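PDB 3K8G: outer membrane protein TP0453 from Treponema pallidum, which alters membrane permeability at acidic pH, might be involved in ligand transport and may integrate into the membrane as a dimer. Local coordinates for residues A[28-33]-A[193-198]. Residues are numbered along the deposited sequence; the frame is centred on the assembly and turned at random.
Sequences AGNENL and LTARRN
Gly-29 and Ala-195 meet where the turn before helix 31-41 passes the end of strand 189-196. Their CA atoms lie 6.9 Å apart, the nearest pair of CA atoms between 28-33 and 193-198. The meeting is small, with 79 Å² buried on both sides together. Gly-29 takes a positive phi of 90°, a conformation that glycine adopts readily because it has no CB to strike the carbonyl O of Ala-28. Asn-30 follows as the N-cap residue, but its side chain makes no capping bond.

The Ala-195 methyl points toward the turn. Its CB touches the carbonyl O of Gly-29 at 3.6 Å, a van der Waals contact. OD1 of Asn-30 is a looser neighbour, 4.3 Å from the same CB.

The polar link runs through one water. This water donates to OD1 of Asn-30 at 2.8 Å and accepts from the backbone N of Ala-195 at 3.0 Å. CG of Asn-30 lies opposite the backbone carbonyl carbon (chi1 -57°), which carries OD1 toward the water in front of Ala-195 N. OD1 is also bonded to Tyr-200 OH, and ND2 is bonded to the carbonyls of Pro-26 and Gln-160. Both ends of this buried amide are thus satisfied, and these bonds fix its rotation. On the far side of the turn, the Glu-31 carboxylate bends back to Gly-29 N in two weak hydrogen bonds.

The contact joins the turn leading into helix 31-41, assigned as amphipathic helix 2, to a strand of the U-shaped beta-half-barrel. Tyr-200 of strand 199-207 touches Leu-33, Leu-193 and Ala-195. Leu-33 and Leu-193 also both pack on Leu-248 of helix 245-253, assigned as amphipathic helix 9. The hydrophobic cavity opens when helices 2, 3 and 9 move away from helices 7 and 8.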
# COMPACT_ATOMS: atom_id res chain seq x y z
N ALA A 28 -11.01 7.68 3.18
CA ALA A 28 -12.30 7.66 3.93
C ALA A 28 -12.64 6.26 4.44
O ALA A 28 -12.68 5.28 3.67
CB ALA A 28 -13.44 8.22 3.10
N GLY A 29 -12.84 6.16 5.76
CA GLY A 29 -13.12 4.89 6.42
C GLY A 29 -11.89 4.14 6.90
O GLY A 29 -12.00 3.16 7.67
N ASN A 30 -10.71 4.61 6.47
CA ASN A 30 -9.45 3.98 6.84
C ASN A 30 -8.44 4.86 7.56
O ASN A 30 -7.24 4.55 7.61
CB ASN A 30 -8.81 3.32 5.61
CG ASN A 30 -9.73 2.31 4.97
OD1 ASN A 30 -10.07 1.32 5.59
ND2 ASN A 30 -10.15 2.57 3.75
N GLU A 31 -8.94 5.94 8.16
CA GLU A 31 -8.11 6.95 8.78
C GLU A 31 -7.21 6.44 9.89
O GLU A 31 -6.01 6.76 9.92
CB GLU A 31 -8.99 8.13 9.29
CG GLU A 31 -9.77 8.84 8.17
CD GLU A 31 -11.17 8.28 7.92
OE1 GLU A 31 -11.50 7.17 8.39
OE2 GLU A 31 -11.96 8.96 7.25
N ASN A 32 -7.77 5.65 10.80
CA ASN A 32 -7.00 5.10 11.93
C ASN A 32 -5.89 4.17 11.44
O ASN A 32 -4.74 4.28 11.86
CB ASN A 32 -7.92 4.35 12.90
CG ASN A 32 -7.15 3.64 14.03
OD1 ASN A 32 -7.16 2.40 14.13
ND2 ASN A 32 -6.48 4.42 14.87
N LEU A 33 -6.24 3.24 10.56
CA LEU A 33 -5.24 2.33 10.00
C LEU A 33 -4.05 3.08 9.38
O LEU A 33 -2.89 2.78 9.66
CB LEU A 33 -5.87 1.41 8.95
CG LEU A 33 -4.87 0.52 8.21
CD1 LEU A 33 -4.36 -0.50 9.21
CD2 LEU A 33 -5.51 -0.15 7.00
N LEU A 193 -9.73 -5.80 2.29
CA LEU A 193 -10.12 -5.58 3.69
C LEU A 193 -11.09 -4.42 3.82
O LEU A 193 -11.02 -3.46 3.05
CB LEU A 193 -8.89 -5.31 4.59
CG LEU A 193 -7.65 -6.20 4.37
CD1 LEU A 193 -6.57 -5.51 3.53
CD2 LEU A 193 -7.02 -6.70 5.71
N THR A 194 -11.98 -4.49 4.82
CA THR A 194 -12.89 -3.37 5.04
C THR A 194 -13.09 -3.19 6.56
O THR A 194 -13.16 -4.17 7.31
CB THR A 194 -14.23 -3.58 4.26
OG1 THR A 194 -14.94 -2.35 4.15
CG2 THR A 194 -15.10 -4.62 4.92
N ALA A 195 -13.08 -1.95 7.00
CA ALA A 195 -13.03 -1.66 8.43
C ALA A 195 -14.38 -1.98 9.06
O ALA A 195 -15.43 -1.69 8.47
CB ALA A 195 -12.69 -0.21 8.65
N ARG A 196 -14.33 -2.64 10.21
CA ARG A 196 -15.50 -2.77 11.11
C ARG A 196 -15.02 -2.40 12.52
O ARG A 196 -14.24 -3.14 13.11
CB ARG A 196 -16.01 -4.20 11.16
CG ARG A 196 -16.63 -4.72 9.87
CD ARG A 196 -18.02 -4.18 9.64
NE ARG A 196 -18.42 -4.37 8.24
CZ ARG A 196 -19.26 -5.32 7.82
NH1 ARG A 196 -19.83 -6.17 8.68
NH2 ARG A 196 -19.53 -5.41 6.52
N ARG A 197 -15.48 -1.26 13.04
CA ARG A 197 -15.06 -0.78 14.38
C ARG A 197 -13.54 -0.60 14.43
O ARG A 197 -13.00 0.18 13.66
CB ARG A 197 -15.54 -1.71 15.51
CG ARG A 197 -17.02 -2.11 15.47
CD ARG A 197 -17.65 -2.44 16.85
NE ARG A 197 -16.81 -3.27 17.70
CZ ARG A 197 -15.87 -2.80 18.52
NH1 ARG A 197 -15.66 -1.49 18.61
NH2 ARG A 197 -15.14 -3.63 19.25
N ASN A 198 -12.85 -1.33 15.31
CA ASN A 198 -11.39 -1.26 15.38
C ASN A 198 -10.70 -2.46 14.72
O ASN A 198 -9.51 -2.71 14.95
CB ASN A 198 -10.90 -1.13 16.82
CG ASN A 198 -11.45 -2.23 17.75
OD1 ASN A 198 -12.17 -3.15 17.32
ND2 ASN A 198 -11.13 -2.12 19.05
O HOH W 1 -12.56 0.28 5.04